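Local structure of prolyl-tRNA synthetase (3IAL) at residues 187-191 with 240-244. The protein probably joins L-proline to tRNA(Pro) at the expense of ATP, and is bound here to the reaction intermediate prolyl-adenylate. Numbering follows the deposited sequence.
Sequences LSDYW and GIHNL. With PR8 (5'-O-[(R)-hydroxy{[(2S)-pyrrolidin-2-ylcarbonyl]oxy}phosphoryl]adenosine), chain H.
Ile241 of strand 240-244 fits against Leu187, Tyr190 and Trp191 of helix 187-191, the two segments running antiparallel (172°) with their axes 9.0 Å apart. Ile241 CD1 sits over one face of the Trp191 indole as a CH-pi contact, 3.6 Å from the centroid of the five-membered ring and 12° off the normal. The same methyl, Ile241 CD1, meets Tyr190 CB at 3.7 Å. With CG2 anti to its backbone N, the isoleucine sends this second branch to Leu187, where Ile241 CG2 lies 3.7 Å from Leu187 CG, and obliquely to the Tyr190 ring. Leu187 forks beyond this point: CD1 approaches the carbonyl O of His242, and Leu187 CD2 reaches Asn243 CB at 4.1 Å. On the strands flanking 235-245, Trp191 NE1 is hydrogen-bonded to Glu224 OE1 and Tyr190 OH to Thr269 OG1. His242 leaves the strand pointing away from the helix, and its ring meets prolyl-adenylate at the ring edge. His242 NE2 gives a bent hydrogen bond to O10 of prolyl-adenylate, the oxygen joining prolyl carbonyl and phosphate (2.8 Å, 134°). NE2 also makes a weak one to O2P, while ND1 is hydrogen-bonded to Ser223 OG, which probably helps fix the ring's rotation. Gly240 CA comes within 3.2 Å of prolyl-adenylate O2P. Helix 180-201 thus packs on one face of the antiparallel sheet whose other face holds the adenylate, the arrangement of a class II aminoacyl-tRNA synthetase catalytic core.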
loop_
_atom_site.group_PDB
_atom_site.type_symbol
_atom_site.label_atom_id
_atom_site.label_comp_id
_atom_site.label_asym_id
_atom_site.label_seq_id
_atom_site.Cartn_x
_atom_site.Cartn_y
_atom_site.Cartn_z
ATOM N N LEU B 187 -9.535 2.815 22.307
ATOM C CA LEU B 187 -9.726 4.186 21.830
ATOM C C LEU B 187 -8.509 5.069 22.107
ATOM O O LEU B 187 -8.096 5.839 21.239
ATOM C CB LEU B 187 -10.997 4.804 22.411
ATOM C CG LEU B 187 -12.288 4.625 21.597
ATOM C CD1 LEU B 187 -12.505 3.202 21.100
ATOM C CD2 LEU B 187 -13.482 5.090 22.420
ATOM N N SER B 188 -7.922 4.941 23.295
ATOM C CA SER B 188 -6.689 5.662 23.623
ATOM C C SER B 188 -5.543 5.253 22.703
ATOM O O SER B 188 -4.763 6.104 22.278
ATOM C CB SER B 188 -6.266 5.412 25.074
ATOM O OG SER B 188 -7.283 5.809 25.968
ATOM N N ASP B 189 -5.430 3.957 22.402
ATOM C CA ASP B 189 -4.402 3.482 21.460
ATOM C C ASP B 189 -4.581 4.122 20.088
ATOM O O ASP B 189 -3.605 4.525 19.462
ATOM C CB ASP B 189 -4.410 1.951 21.328
ATOM C CG ASP B 189 -3.764 1.259 22.513
ATOM O OD1 ASP B 189 -3.231 1.959 23.403
ATOM O OD2 ASP B 189 -3.775 0.011 22.550
ATOM N N TYR B 190 -5.825 4.216 19.627
ATOM C CA TYR B 190 -6.114 4.869 18.352
ATOM C C TYR B 190 -5.686 6.339 18.422
ATOM O O TYR B 190 -5.029 6.833 17.514
ATOM C CB TYR B 190 -7.608 4.810 18.006
ATOM C CG TYR B 190 -8.224 3.449 17.708
ATOM C CD1 TYR B 190 -7.559 2.475 16.973
ATOM C CD2 TYR B 190 -9.524 3.176 18.110
ATOM C CE1 TYR B 190 -8.174 1.246 16.687
ATOM C CE2 TYR B 190 -10.131 1.975 17.831
ATOM C CZ TYR B 190 -9.466 1.013 17.123
ATOM O OH TYR B 190 -10.130 -0.173 16.866
ATOM N N TRP B 191 -6.055 7.031 19.504
ATOM C CA TRP B 191 -5.675 8.437 19.683
ATOM C C TRP B 191 -4.170 8.654 19.738
ATOM O O TRP B 191 -3.678 9.669 19.227
ATOM C CB TRP B 191 -6.360 9.057 20.910
ATOM C CG TRP B 191 -7.762 9.473 20.600
ATOM C CD1 TRP B 191 -8.909 8.902 21.054
ATOM C CD2 TRP B 191 -8.158 10.526 19.722
ATOM N NE1 TRP B 191 -10.001 9.540 20.522
ATOM C CE2 TRP B 191 -9.567 10.545 19.700
ATOM C CE3 TRP B 191 -7.455 11.457 18.943
ATOM C CZ2 TRP B 191 -10.290 11.459 18.941
ATOM C CZ3 TRP B 191 -8.168 12.364 18.187
ATOM C CH2 TRP B 191 -9.578 12.359 18.191
ATOM N N GLY B 240 -12.126 9.685 12.814
ATOM C CA GLY B 240 -13.319 9.150 13.451
ATOM C C GLY B 240 -12.956 7.900 14.212
ATOM O O GLY B 240 -12.449 6.940 13.627
ATOM N N ILE B 241 -13.199 7.920 15.517
ATOM C CA ILE B 241 -12.796 6.843 16.414
ATOM C C ILE B 241 -14.019 6.427 17.246
ATOM O O ILE B 241 -14.547 7.225 18.018
ATOM C CB ILE B 241 -11.612 7.319 17.302
ATOM C CG1 ILE B 241 -10.338 7.393 16.460
ATOM C CG2 ILE B 241 -11.400 6.409 18.501
ATOM C CD1 ILE B 241 -9.152 8.064 17.144
ATOM N N HIS B 242 -14.462 5.183 17.084
ATOM C CA HIS B 242 -15.781 4.761 17.568
ATOM C C HIS B 242 -15.787 3.536 18.470
ATOM O O HIS B 242 -15.075 2.564 18.230
ATOM C CB HIS B 242 -16.685 4.495 16.368
ATOM C CG HIS B 242 -16.599 5.558 15.319
ATOM N ND1 HIS B 242 -17.296 6.740 15.407
ATOM C CD2 HIS B 242 -15.868 5.636 14.184
ATOM C CE1 HIS B 242 -17.008 7.496 14.366
ATOM N NE2 HIS B 242 -16.144 6.851 13.607
ATOM N N ASN B 243 -16.618 3.599 19.506
ATOM C CA ASN B 243 -16.918 2.454 20.354
ATOM C C ASN B 243 -18.286 1.952 19.910
ATOM O O ASN B 243 -19.292 2.624 20.110
ATOM C CB ASN B 243 -16.925 2.860 21.834
ATOM C CG ASN B 243 -16.962 1.655 22.779
ATOM O OD1 ASN B 243 -17.525 0.612 22.454
ATOM N ND2 ASN B 243 -16.361 1.804 23.955
ATOM N N LEU B 244 -18.306 0.787 19.270
ATOM C CA LEU B 244 -19.529 0.237 18.692
ATOM C C LEU B 244 -20.318 -0.622 19.687
ATOM O O LEU B 244 -21.412 -1.103 19.371
ATOM C CB LEU B 244 -19.182 -0.578 17.445
ATOM C CG LEU B 244 -18.439 0.200 16.356
ATOM C CD1 LEU B 244 -18.221 -0.700 15.145
ATOM C CD2 LEU B 244 -19.216 1.459 15.959
HETATM C C PR8 H . -15.877 5.441 10.029
HETATM N N PR8 H . -15.794 3.043 9.748
HETATM O O PR8 H . -16.238 5.442 8.851
HETATM P P PR8 H . -15.937 7.926 10.019
HETATM N N1 PR8 H . -14.098 12.308 1.546
HETATM C C2 PR8 H . -12.930 12.211 2.171
HETATM N N3 PR8 H . -12.825 11.721 3.409
HETATM C C4 PR8 H . -13.898 11.307 4.079
HETATM C C5 PR8 H . -15.141 11.402 3.460
HETATM C C6 PR8 H . -15.225 11.911 2.167
HETATM N N6 PR8 H . -16.408 12.001 1.557
HETATM N N7 PR8 H . -16.046 10.935 4.312
HETATM C C8 PR8 H . -15.408 10.561 5.423
HETATM N N9 PR8 H . -14.094 10.792 5.293
HETATM C CA PR8 H . -15.542 4.120 10.720
HETATM C CB PR8 H . -14.056 4.092 11.036
HETATM C CD PR8 H . -14.612 2.189 9.724
HETATM C CG PR8 H . -13.460 3.175 9.960
HETATM C "C1'" PR8 H . -13.068 10.500 6.345
HETATM O O10 PR8 H . -15.762 6.538 10.825
HETATM O O1P PR8 H . -17.338 8.193 9.605
HETATM C "C2'" PR8 H . -13.208 11.420 7.582
HETATM O "O2'" PR8 H . -11.909 11.812 8.051
HETATM O O2P PR8 H . -15.422 9.061 11.032
HETATM C "C3'" PR8 H . -13.803 10.498 8.620
HETATM O "O3'" PR8 H . -13.491 10.962 9.936
HETATM C "C4'" PR8 H . -12.983 9.265 8.285
HETATM O "O4'" PR8 H . -13.231 9.143 6.866
HETATM C "C5'" PR8 H . -13.507 8.089 9.079
HETATM O "O5'" PR8 H . -14.880 7.888 8.807
#